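Local coordinates for protein pilin (Clostridioides difficile, PDB 6T8S) that probably serves as the major subunit that polymerises into the type IV pili of this bacterium, at residues 98-103 / 120-125; 108-113 / 134-139. One frame throughout, in Å; residues are numbered along the deposited sequence.

How the contacts relate
Contacts 1 and 2 lie next to each other in the globular part of the pilin, their centres about 12 Å apart, and their segments alternate along the chain. The loop of contact 1 runs beside the short strand of contact 2. Leu122 N lies 2.9 Å from Ile109 O, a probable hydrogen bond. Asn120 O lies 3.0 Å from Thr111 N, probably a second one, while Pro121 CA packs 3.7 Å from Tyr110 CD1. The strand 109-110 therefore has strand 128-138 along one edge and residues 120-122 along the other. Ile109 is the shared residue, its side chain touching Leu100, Leu101 and Leu122 of contact 1 and Ile135 of contact 2.

Contact 1: 98-103 / 120-125; sequences AKLLSD and NPLTSN
The short helix 94-104, which precedes strand 109-110 in this type IV pilin, is met along one side by the loop that leads to strand 128-138; Leu101 and Leu122 are at the centre of the meeting. Leu101 crosses Leu122 obliquely, its CG lying 4.1 Å from Leu122 CD2. Its CD2 lies 3.8 Å from Leu122 O. Leu101 is deposited in two conformers, and the placement of its CD1 is doubtful. Leu122 carries its CG anti to the backbone N (chi1 -170°), which directs CD2 between the two helix leucines. That methyl touches Leu101 CG and also Leu100 CD2, the latter at 4.2 Å; Leu100 and Leu122 cross at about a right angle. One turn back from Leu101, Ala98 completes the contact, its CB 3.8 Å from Ser124 O and 4.2 Å from Ser124 CB.

Several polar groups are bonded within their own segment. Ser102 N and Ser102 OG grip Ala98 O from opposite faces of its carbonyl plane, the hydroxyl at 3.0 Å. On the helix flank toward helix 9-37, Lys99 NZ meets the syn lone pair of Asp103 OD2 at 2.8 Å in a salt bridge. In the loop, Asn125 N donates to Thr123 OG1 at 3.2 Å, an ST turn, and the same hydroxyl is hydrogen-bonded to Thr126 OG1. Leu100 also reaches Val16 of helix 9-37, and Ile109 packs against all three leucines.

With its 253 Å² of buried surface and no polar bond between residues 98-103 and 120-125, the contact depends on dispersion and the burial of leucine methyls, while the ST turn shapes the loop where it passes Ala98.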
# COMPACT_ATOMS: atom_id res chain seq x y z
N ALA A 98 -6.57 13.41 -2.47
CA ALA A 98 -7.58 13.95 -1.53
C ALA A 98 -8.54 12.84 -1.10
O ALA A 98 -8.81 12.70 0.12
CB ALA A 98 -8.30 15.11 -2.16
N LYS A 99 -9.02 12.04 -2.05
CA LYS A 99 -9.99 10.96 -1.71
C LYS A 99 -9.29 9.90 -0.86
O LYS A 99 -9.86 9.45 0.17
CB LYS A 99 -10.58 10.31 -2.97
CG LYS A 99 -11.41 9.07 -2.65
CD LYS A 99 -12.27 8.59 -3.78
CE LYS A 99 -13.05 7.35 -3.43
NZ LYS A 99 -13.96 7.55 -2.27
N LEU A 100 -8.10 9.46 -1.28
CA LEU A 100 -7.35 8.40 -0.57
C LEU A 100 -7.16 8.84 0.89
O LEU A 100 -7.45 8.04 1.82
CB LEU A 100 -6.04 8.15 -1.33
CG LEU A 100 -5.27 6.89 -0.99
CD1 LEU A 100 -6.05 5.64 -1.37
CD2 LEU A 100 -3.92 6.92 -1.69
N LEU A 101 -6.75 10.09 1.11
CA LEU A 101 -6.50 10.62 2.48
C LEU A 101 -7.81 10.76 3.26
O LEU A 101 -7.81 10.46 4.46
CB LEU A 101 -5.75 11.95 2.38
CG LEU A 101 -4.26 11.81 2.11
CD1 LEU A 101 -3.68 13.12 1.60
CD2 LEU A 101 -3.54 11.35 3.37
N SER A 102 -8.88 11.22 2.62
CA SER A 102 -10.20 11.36 3.28
C SER A 102 -10.66 9.99 3.78
O SER A 102 -11.29 9.91 4.84
CB SER A 102 -11.22 11.96 2.36
OG SER A 102 -10.95 13.32 2.15
N ASP A 103 -10.36 8.93 3.02
CA ASP A 103 -10.91 7.58 3.30
C ASP A 103 -10.05 6.84 4.32
O ASP A 103 -10.63 6.13 5.16
CB ASP A 103 -11.13 6.82 2.00
CG ASP A 103 -12.27 7.34 1.15
OD1 ASP A 103 -13.19 7.99 1.73
OD2 ASP A 103 -12.23 7.12 -0.09
N ASN A 120 8.03 11.62 3.53
CA ASN A 120 7.10 12.76 3.36
C ASN A 120 5.67 12.21 3.24
O ASN A 120 5.39 11.40 2.36
CB ASN A 120 7.45 13.69 2.18
CG ASN A 120 8.36 14.86 2.52
OD1 ASN A 120 8.70 15.14 3.68
ND2 ASN A 120 8.77 15.60 1.50
N PRO A 121 4.74 12.62 4.12
CA PRO A 121 3.36 12.15 4.00
C PRO A 121 2.67 12.69 2.74
O PRO A 121 2.90 13.84 2.38
CB PRO A 121 2.67 12.68 5.27
CG PRO A 121 3.54 13.83 5.75
CD PRO A 121 4.94 13.51 5.27
N LEU A 122 1.84 11.87 2.09
CA LEU A 122 0.94 12.35 1.02
C LEU A 122 0.06 13.46 1.62
O LEU A 122 -0.36 13.30 2.77
CB LEU A 122 0.08 11.19 0.49
CG LEU A 122 -0.74 11.48 -0.77
CD1 LEU A 122 0.13 11.50 -2.02
CD2 LEU A 122 -1.84 10.44 -0.95
N THR A 123 -0.21 14.53 0.86
CA THR A 123 -1.18 15.58 1.24
C THR A 123 -2.33 15.60 0.23
O THR A 123 -2.20 15.01 -0.88
CB THR A 123 -0.54 16.97 1.34
OG1 THR A 123 -0.45 17.51 0.02
CG2 THR A 123 0.83 16.93 1.99
N SER A 124 -3.40 16.31 0.57
CA SER A 124 -4.61 16.44 -0.27
C SER A 124 -4.30 17.25 -1.54
O SER A 124 -5.11 17.21 -2.47
CB SER A 124 -5.74 17.02 0.52
OG SER A 124 -5.41 18.32 0.95
N ASN A 125 -3.15 17.93 -1.60
CA ASN A 125 -2.71 18.72 -2.79
C ASN A 125 -1.57 18.02 -3.54
O ASN A 125 -1.03 18.65 -4.47
CB ASN A 125 -2.25 20.12 -2.39
CG ASN A 125 -3.37 20.94 -1.78
OD1 ASN A 125 -4.50 20.89 -2.25
ND2 ASN A 125 -3.07 21.68 -0.73

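Contact 2: 108-113 / 134-139; sequences KIYTSV and YIVLID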
# COMPACT_ATOMS: atom_id res chain seq x y z
N LYS A 108 -0.60 7.45 7.51
CA LYS A 108 -0.58 6.12 6.86
C LYS A 108 0.07 6.17 5.48
O LYS A 108 0.76 5.19 5.17
CB LYS A 108 -2.00 5.55 6.81
CG LYS A 108 -2.61 5.29 8.19
CD LYS A 108 -3.43 4.04 8.28
CE LYS A 108 -4.12 3.84 9.61
NZ LYS A 108 -3.16 3.52 10.69
N ILE A 109 -0.17 7.21 4.68
CA ILE A 109 0.23 7.23 3.24
C ILE A 109 1.48 8.11 3.07
O ILE A 109 1.43 9.31 3.43
CB ILE A 109 -0.92 7.69 2.33
CG1 ILE A 109 -2.23 6.97 2.66
CG2 ILE A 109 -0.52 7.53 0.87
CD1 ILE A 109 -3.44 7.66 2.12
N TYR A 110 2.55 7.54 2.52
CA TYR A 110 3.88 8.19 2.39
C TYR A 110 4.39 8.03 0.95
O TYR A 110 4.12 6.99 0.31
CB TYR A 110 4.82 7.63 3.46
CG TYR A 110 4.41 7.97 4.87
CD1 TYR A 110 4.84 9.14 5.49
CD2 TYR A 110 3.51 7.17 5.57
CE1 TYR A 110 4.43 9.47 6.77
CE2 TYR A 110 3.07 7.51 6.85
CZ TYR A 110 3.54 8.65 7.46
OH TYR A 110 3.12 9.01 8.72
N THR A 111 5.11 9.05 0.46
CA THR A 111 5.73 9.08 -0.89
C THR A 111 7.20 8.62 -0.84
O THR A 111 7.78 8.44 -1.92
CB THR A 111 5.56 10.46 -1.52
OG1 THR A 111 6.14 11.44 -0.67
CG2 THR A 111 4.10 10.81 -1.75
N SER A 112 7.78 8.45 0.35
CA SER A 112 9.16 7.91 0.51
C SER A 112 9.31 7.18 1.85
O SER A 112 8.58 7.50 2.81
CB SER A 112 10.19 9.01 0.40
OG SER A 112 10.12 9.87 1.53
N VAL A 113 10.25 6.24 1.90
CA VAL A 113 10.68 5.53 3.13
C VAL A 113 12.18 5.27 3.01
O VAL A 113 12.68 5.21 1.86
CB VAL A 113 9.92 4.21 3.34
CG1 VAL A 113 8.42 4.44 3.52
CG2 VAL A 113 10.18 3.21 2.22
N TYR A 134 3.55 4.19 -0.43
CA TYR A 134 3.61 3.36 0.79
C TYR A 134 2.38 3.63 1.66
O TYR A 134 2.08 4.81 1.91
CB TYR A 134 4.91 3.67 1.53
CG TYR A 134 6.14 3.41 0.71
CD1 TYR A 134 6.70 2.15 0.63
CD2 TYR A 134 6.72 4.43 -0.03
CE1 TYR A 134 7.85 1.91 -0.12
CE2 TYR A 134 7.86 4.21 -0.79
CZ TYR A 134 8.43 2.95 -0.83
OH TYR A 134 9.54 2.73 -1.59
N ILE A 135 1.70 2.58 2.12
CA ILE A 135 0.55 2.72 3.07
C ILE A 135 0.79 1.81 4.28
O ILE A 135 0.88 0.58 4.12
CB ILE A 135 -0.82 2.45 2.42
CG1 ILE A 135 -0.99 3.16 1.07
CG2 ILE A 135 -1.91 2.86 3.40
CD1 ILE A 135 -2.33 2.92 0.39
N VAL A 136 0.87 2.40 5.46
CA VAL A 136 1.05 1.62 6.72
C VAL A 136 -0.17 0.70 6.90
O VAL A 136 -1.31 1.22 6.85
CB VAL A 136 1.21 2.55 7.93
CG1 VAL A 136 1.26 1.76 9.23
CG2 VAL A 136 2.46 3.41 7.79
N LEU A 137 0.07 -0.59 7.10
CA LEU A 137 -0.99 -1.61 7.39
C LEU A 137 -1.12 -1.83 8.90
O LEU A 137 -2.26 -1.85 9.41
CB LEU A 137 -0.63 -2.93 6.73
CG LEU A 137 -0.77 -2.99 5.22
CD1 LEU A 137 -0.16 -4.29 4.69
CD2 LEU A 137 -2.23 -2.89 4.81
N ILE A 138 0.01 -2.04 9.57
CA ILE A 138 0.07 -2.40 11.02
C ILE A 138 1.08 -1.45 11.68
O ILE A 138 2.25 -1.48 11.30
CB ILE A 138 0.42 -3.88 11.24
CG1 ILE A 138 -0.52 -4.82 10.47
CG2 ILE A 138 0.44 -4.19 12.74
CD1 ILE A 138 -0.23 -6.29 10.61
N ASP A 139 0.58 -0.65 12.62
CA ASP A 139 1.32 0.35 13.42
C ASP A 139 1.46 -0.21 14.84
O ASP A 139 0.42 -0.28 15.52
CB ASP A 139 0.56 1.68 13.39
CG ASP A 139 1.42 2.91 13.56
OD1 ASP A 139 2.20 2.96 14.54
OD2 ASP A 139 1.31 3.82 12.71
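Tyr134 reaches across to residues 110-113 with its whole side chain. Its CB lies 3.6 Å from Tyr110 O and also touches Val113 CG1. CG and CD2 continue beneath that same methyl, while Tyr110 O sits at the ring edge, in plane. Further out, CE1 and CZ meet Val113 CG2, CZ at 3.5 Å, and the tip OH is still within van der Waals range of this methyl. Val113 CG2 is a CH-pi partner over one face, 3.7 Å from the ring centroid and 20° off the normal. CG of Tyr134 lies anti to the carbonyl carbon (chi1 -59°), which takes the ring alongside Tyr110 O and across to Val113.

The backbones form an antiparallel pairing. Tyr110 and Tyr134 are a hydrogen-bonded pair: Tyr110 N donates to Tyr134 O at 2.8 Å, and Tyr134 N returns a bond to Tyr110 O at 3.0 Å. Val136 N donates to Lys108 O at 2.8 Å. Between these bonds Ile109 and Ile135 are a non-hydrogen-bonded pair, their side chains side by side, with Ile109 CG1 4.2 Å from Ile135 CG2. Lys108 CD rests 3.8 Å from Val136 O, a carbonyl hydrogen-bonded to Tyr23 OH of helix 9-37.

At residues 134-137, strand 128-138 has strand 109-110 beside it and is bonded to strand 78-83, Ile135 to Leu81 and Leu137 to Leu79. A classic beta bulge sets Leu137 and Ile138 together opposite Leu79. Helix 9-37 packs against the Ile135 face through Tyr23; Tyr134, on the other face, touches Val80, Gln82 and Ile73.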